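Local coordinates for protein aminoglycoside phosphotransferase (Alicyclobacillus acidocaldarius subsp. acidocaldarius, PDB 4PDY) that probably transfers a phosphate group to a small-molecule substrate, as aminoglycoside phosphotransferases do with their antibiotics, at residues Q133-T138 and G220-D225; Q80-F85 and A128-Q133. All blocks are in the same frame, centred on the assembly; numbering follows the deposited sequence.

Interaction 1. Residues Q133-T138 and G220-D225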
loop_
_atom_site.group_PDB
_atom_site.type_symbol
_atom_site.label_atom_id
_atom_site.label_comp_id
_atom_site.label_asym_id
_atom_site.label_seq_id
_atom_site.Cartn_x
_atom_site.Cartn_y
_atom_site.Cartn_z
ATOM N N GLN A 133 13.003 5.721 3.928
ATOM C CA GLN A 133 13.320 7.012 4.532
ATOM C C GLN A 133 12.213 7.473 5.468
ATOM O O GLN A 133 12.483 8.030 6.529
ATOM C CB GLN A 133 13.583 8.077 3.455
ATOM C CG GLN A 133 14.871 7.875 2.693
ATOM C CD GLN A 133 15.093 8.929 1.640
ATOM O OE1 GLN A 133 14.128 9.379 0.990
ATOM N NE2 GLN A 133 16.339 9.389 1.504
ATOM N N PHE A 134 10.965 7.288 5.056
ATOM C CA PHE A 134 9.841 7.661 5.913
ATOM C C PHE A 134 9.855 6.875 7.229
ATOM O O PHE A 134 9.667 7.439 8.295
ATOM C CB PHE A 134 8.522 7.446 5.162
ATOM C CG PHE A 134 7.286 7.744 5.983
ATOM C CD1 PHE A 134 7.064 9.003 6.502
ATOM C CD2 PHE A 134 6.351 6.760 6.233
ATOM C CE1 PHE A 134 5.937 9.277 7.249
ATOM C CE2 PHE A 134 5.220 7.020 6.963
ATOM C CZ PHE A 134 5.023 8.280 7.498
ATOM N N HIS A 135 10.113 5.585 7.115
ATOM C CA HIS A 135 10.119 4.721 8.293
ATOM C C HIS A 135 11.231 5.133 9.239
ATOM O O HIS A 135 11.013 5.246 10.450
ATOM C CB HIS A 135 10.257 3.271 7.867
ATOM C CG HIS A 135 9.924 2.304 8.959
ATOM N ND1 HIS A 135 8.643 1.872 9.198
ATOM C CD2 HIS A 135 10.707 1.705 9.885
ATOM C CE1 HIS A 135 8.648 1.038 10.224
ATOM N NE2 HIS A 135 9.888 0.928 10.659
ATOM N N GLU A 136 12.405 5.410 8.683
ATOM C CA GLU A 136 13.558 5.804 9.488
ATOM C C GLU A 136 13.324 7.148 10.171
ATOM O O GLU A 136 13.622 7.337 11.351
ATOM C CB GLU A 136 14.809 5.846 8.613
ATOM C CG GLU A 136 16.089 6.267 9.319
ATOM C CD GLU A 136 16.666 5.201 10.246
ATOM O OE1 GLU A 136 16.155 4.060 10.276
ATOM O OE2 GLU A 136 17.656 5.509 10.937
ATOM N N ALA A 137 12.818 8.122 9.393
ATOM C CA ALA A 137 12.606 9.480 9.896
ATOM C C ALA A 137 11.525 9.592 10.963
ATOM O O ALA A 137 11.407 10.632 11.592
ATOM C CB ALA A 137 12.285 10.433 8.746
ATOM N N THR A 138 10.718 8.544 11.115
ATOM C CA THR A 138 9.625 8.544 12.083
ATOM C C THR A 138 9.837 7.576 13.250
ATOM O O THR A 138 8.929 7.347 14.047
ATOM C CB THR A 138 8.276 8.248 11.407
ATOM O OG1 THR A 138 8.342 7.008 10.697
ATOM C CG2 THR A 138 7.903 9.372 10.436
ATOM N N GLY A 220 8.525 3.789 14.173
ATOM C CA GLY A 220 8.696 3.997 12.761
ATOM C C GLY A 220 7.361 3.703 12.121
ATOM O O GLY A 220 6.726 2.659 12.375
ATOM N N TRP A 221 6.896 4.652 11.302
ATOM C CA TRP A 221 5.617 4.530 10.630
ATOM C C TRP A 221 5.775 3.902 9.259
ATOM O O TRP A 221 6.776 4.122 8.567
ATOM C CB TRP A 221 4.987 5.915 10.468
ATOM C CG TRP A 221 4.546 6.564 11.726
ATOM C CD1 TRP A 221 5.219 6.613 12.925
ATOM C CD2 TRP A 221 3.347 7.324 11.914
ATOM N NE1 TRP A 221 4.490 7.330 13.850
ATOM C CE2 TRP A 221 3.329 7.760 13.260
ATOM C CE3 TRP A 221 2.259 7.642 11.087
ATOM C CZ2 TRP A 221 2.284 8.529 13.777
ATOM C CZ3 TRP A 221 1.224 8.382 11.604
ATOM C CH2 TRP A 221 1.246 8.834 12.932
ATOM N N CYS A 222 4.763 3.161 8.849
ATOM C CA CYS A 222 4.571 2.760 7.460
ATOM C C CYS A 222 3.518 3.646 6.822
ATOM O O CYS A 222 2.665 4.199 7.496
ATOM C CB CYS A 222 4.139 1.289 7.335
ATOM S SG CYS A 222 5.462 0.088 7.515
ATOM N N HIS A 223 3.615 3.770 5.496
ATOM C CA HIS A 223 2.644 4.525 4.722
ATOM C C HIS A 223 1.327 3.755 4.555
ATOM O O HIS A 223 0.245 4.308 4.701
ATOM C CB HIS A 223 3.261 4.848 3.363
ATOM C CG HIS A 223 2.361 5.619 2.449
ATOM N ND1 HIS A 223 1.476 5.001 1.599
ATOM C CD2 HIS A 223 2.233 6.949 2.232
ATOM C CE1 HIS A 223 0.849 5.923 0.878
ATOM N NE2 HIS A 223 1.275 7.102 1.267
ATOM N N LEU A 224 1.434 2.462 4.238
ATOM C CA LEU A 224 0.288 1.533 4.207
ATOM C C LEU A 224 -0.767 1.822 3.141
ATOM O O LEU A 224 -1.865 1.291 3.192
ATOM C CB LEU A 224 -0.360 1.390 5.581
ATOM C CG LEU A 224 0.600 0.912 6.684
ATOM C CD1 LEU A 224 -0.074 0.830 8.045
ATOM C CD2 LEU A 224 1.230 -0.428 6.319
ATOM N N ASP A 225 -0.411 2.609 2.120
ATOM C CA ASP A 225 -1.270 2.714 0.941
ATOM C C ASP A 225 -0.392 2.861 -0.290
ATOM O O ASP A 225 -0.475 3.836 -1.063
ATOM C CB ASP A 225 -2.244 3.870 1.100
ATOM C CG ASP A 225 -3.433 3.771 0.168
ATOM O OD1 ASP A 225 -3.637 2.713 -0.479
ATOM O OD2 ASP A 225 -4.171 4.768 0.091
HETATM O O HOH W 1 6.870 5.332 15.901
#
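T138 and W221 are joined by a nearly straight bond: W221 N donates to T138 OG1 over 2.8 Å, with 174° at the hydrogen. The hydroxyl passes its own proton back to F134 O, 2.8 Å from OG1, and the small positive chi1 of T138 (56°), which sets OG1 between the backbone N and the carbonyl carbon, lets it serve both. Beyond W221 the chain runs through H223-L224-D225, matching the HxD signature of the kinase-fold catalytic loop. Here D255 OD2 accepts from H223 N, I242 O from NE2, and ND1 receives the D225 amide, while W221 NE1 is bound by F141 O. W221 O takes a weaker, bent bond from H135 ND1 (3.0 Å, 130°). The other ring nitrogen of H135, NE2, reaches E215 in a weak bond, and G220 CA lies over the imidazole face, 3.9 Å from its centroid. An alanine in place of H135 would probably leave W221 O without this side-chain donor and strip the cover from G220. G220 N finds a water at 2.8 Å, which donates weakly to T138 O. F134 presents its ring edge to the C222-H223 peptide, with CE2 3.7 Å from W221 CB, and meets F244 edge-to-face.

Interaction 2. Residues Q80-F85 and A128-Q133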
loop_
_atom_site.group_PDB
_atom_site.type_symbol
_atom_site.label_atom_id
_atom_site.label_comp_id
_atom_site.label_asym_id
_atom_site.label_seq_id
_atom_site.Cartn_x
_atom_site.Cartn_y
_atom_site.Cartn_z
ATOM N N GLN A 80 14.004 15.484 10.670
ATOM C CA GLN A 80 15.005 14.428 10.523
ATOM C C GLN A 80 15.567 14.308 9.098
ATOM O O GLN A 80 16.366 13.410 8.833
ATOM C CB GLN A 80 14.396 13.083 10.929
ATOM C CG GLN A 80 13.885 13.048 12.362
ATOM C CD GLN A 80 14.987 13.308 13.358
ATOM O OE1 GLN A 80 14.904 14.220 14.173
ATOM N NE2 GLN A 80 16.034 12.510 13.289
ATOM N N GLY A 81 15.148 15.182 8.174
ATOM C CA GLY A 81 15.707 15.191 6.824
ATOM C C GLY A 81 14.781 14.692 5.730
ATOM O O GLY A 81 15.133 14.737 4.556
ATOM N N PHE A 82 13.594 14.210 6.088
ATOM C CA PHE A 82 12.705 13.618 5.096
ATOM C C PHE A 82 12.125 14.701 4.170
ATOM O O PHE A 82 11.594 15.698 4.638
ATOM C CB PHE A 82 11.557 12.918 5.798
ATOM C CG PHE A 82 10.660 12.122 4.890
ATOM C CD1 PHE A 82 11.142 11.067 4.142
ATOM C CD2 PHE A 82 9.305 12.448 4.773
ATOM C CE1 PHE A 82 10.303 10.325 3.349
ATOM C CE2 PHE A 82 8.465 11.692 3.983
ATOM C CZ PHE A 82 8.966 10.648 3.253
ATOM N N THR A 83 12.164 14.423 2.873
ATOM C CA THR A 83 11.705 15.374 1.855
ATOM C C THR A 83 10.595 14.813 0.977
ATOM O O THR A 83 10.001 15.565 0.209
ATOM C CB THR A 83 12.851 15.754 0.871
ATOM O OG1 THR A 83 13.187 14.600 0.059
ATOM C CG2 THR A 83 14.054 16.226 1.620
ATOM N N LYS A 84 10.276 13.531 1.100
ATOM C CA LYS A 84 9.539 12.823 0.054
ATOM C C LYS A 84 8.040 12.821 0.278
ATOM O O LYS A 84 7.395 11.767 0.266
ATOM C CB LYS A 84 10.048 11.381 -0.103
ATOM C CG LYS A 84 11.560 11.261 -0.272
ATOM C CD LYS A 84 12.022 11.793 -1.630
ATOM C CE LYS A 84 13.523 11.714 -1.785
ATOM N NZ LYS A 84 14.111 10.346 -1.697
ATOM N N PHE A 85 7.487 14.021 0.446
ATOM C CA PHE A 85 6.061 14.166 0.683
ATOM C C PHE A 85 5.570 15.510 0.155
ATOM O O PHE A 85 6.310 16.493 0.143
ATOM C CB PHE A 85 5.691 14.006 2.162
ATOM C CG PHE A 85 6.207 15.095 3.046
ATOM C CD1 PHE A 85 7.552 15.163 3.409
ATOM C CD2 PHE A 85 5.342 16.033 3.573
ATOM C CE1 PHE A 85 8.016 16.181 4.204
ATOM C CE2 PHE A 85 5.803 17.037 4.408
ATOM C CZ PHE A 85 7.133 17.111 4.728
ATOM N N ALA A 128 10.823 2.277 -2.869
ATOM C CA ALA A 128 11.397 1.604 -1.714
ATOM C C ALA A 128 12.265 2.567 -0.904
ATOM O O ALA A 128 12.192 2.623 0.310
ATOM C CB ALA A 128 12.202 0.409 -2.171
ATOM N N TYR A 129 13.121 3.327 -1.575
ATOM C CA TYR A 129 13.992 4.267 -0.901
ATOM C C TYR A 129 13.174 5.238 -0.069
ATOM O O TYR A 129 13.465 5.520 1.103
ATOM C CB TYR A 129 14.867 4.984 -1.948
ATOM C CG TYR A 129 16.008 5.810 -1.416
ATOM C CD1 TYR A 129 16.940 5.267 -0.540
ATOM C CD2 TYR A 129 16.209 7.112 -1.871
ATOM C CE1 TYR A 129 18.008 6.031 -0.082
ATOM C CE2 TYR A 129 17.265 7.866 -1.421
ATOM C CZ TYR A 129 18.161 7.328 -0.527
ATOM O OH TYR A 129 19.214 8.076 -0.073
ATOM N N THR A 130 12.164 5.816 -0.709
ATOM C CA THR A 130 11.314 6.781 -0.045
ATOM C C THR A 130 10.580 6.163 1.166
ATOM O O THR A 130 10.514 6.788 2.236
ATOM C CB THR A 130 10.331 7.385 -1.068
ATOM O OG1 THR A 130 11.073 8.252 -1.937
ATOM C CG2 THR A 130 9.199 8.114 -0.400
ATOM N N LEU A 131 9.991 4.987 0.964
ATOM C CA LEU A 131 9.308 4.316 2.074
ATOM C C LEU A 131 10.265 4.047 3.250
ATOM O O LEU A 131 9.902 4.244 4.412
ATOM C CB LEU A 131 8.683 3.014 1.586
ATOM C CG LEU A 131 7.461 3.173 0.666
ATOM C CD1 LEU A 131 7.183 1.834 -0.011
ATOM C CD2 LEU A 131 6.238 3.694 1.413
ATOM N N ALA A 132 11.470 3.605 2.934
ATOM C CA ALA A 132 12.476 3.357 3.957
ATOM C C ALA A 132 12.859 4.633 4.686
ATOM O O ALA A 132 13.042 4.662 5.897
ATOM C CB ALA A 132 13.680 2.709 3.330
ATOM N N GLN A 133 13.003 5.721 3.928
ATOM C CA GLN A 133 13.320 7.012 4.532
ATOM C C GLN A 133 12.213 7.473 5.468
ATOM O O GLN A 133 12.483 8.030 6.529
ATOM C CB GLN A 133 13.583 8.077 3.455
ATOM C CG GLN A 133 14.871 7.875 2.693
ATOM C CD GLN A 133 15.093 8.929 1.640
ATOM O OE1 GLN A 133 14.128 9.379 0.990
ATOM N NE2 GLN A 133 16.339 9.389 1.504
HETATM O O HOH W 2 14.080 12.149 2.214
HETATM O O HOH W 3 13.019 8.546 -3.852
#
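K84 and Q133 make the one direct hydrogen bond between the loop 80-85 and the helix: K84 NZ donates to Q133 OE1 over 2.9 Å, approaching the amide oxygen at a C=O...N angle of 128° and tilted 24° from the carbonyl plane. The lysine chain bends at chi2 (-70°) and again at chi4, which keeps its methylenes against the helix and brings the ammonium group to OE1. Two waters extend the polar network. One accepts from NZ and donates to T130 OG1, its oxygen lying 2.7 Å from that hydroxyl, whose main partner is V239 O; the other takes the T83 amide proton and gives a weak bond to the same Q133 OE1. That oxygen therefore receives both the lysine and a water.

The aromatic rings add contacts of a different sort. NZ of K84 lies 3.9 Å from Y129 CD2, obliquely placed against the ring. F82 turns its edge to the helix, CE1 lying 3.7 Å from T130 O and CD1 3.9 Å from Q133 CB, while the amide of its own loop neighbour K84 sits over the centre of its face. K84 CB and T130 CG2 are pressed together at 3.4 Å, closer than usual for two carbons.

On the loop side, G81 ends helix 64-79 in a Schellman motif, and K84 then forms the centre of an inverse gamma turn, with its CA-CB bond directed toward helix 121-137. F82 also packs on L74 and A77 of helix 64-79, so its ring touches both helices. Behind this, K84 pairs through its backbone with L241 of strand 239-241, on which T130 and L131 also rest, while Y129 and A132 face helix 271-284.

Helix 121-137 carries both contacts, with Q133 common to their ranges and the two centres about 8 Å apart. Interaction 2 fixes the helix to the loop after helix 64-79; interaction 1 fixes its C-terminal end to the strand leading into the HxD loop. They touch directly: F82 CE1 reaches F134 N at 3.5 Å, and L131 CD2 meets H223 CB at 3.7 Å. Neither contact lines the pocket of the bound histidine, which is about 11 Å from the H223 side chain and about 13 Å from the K84 side chain. L241 and the pocket residue I242 are adjacent in sequence, so one run of chain touches both contacts and the pocket.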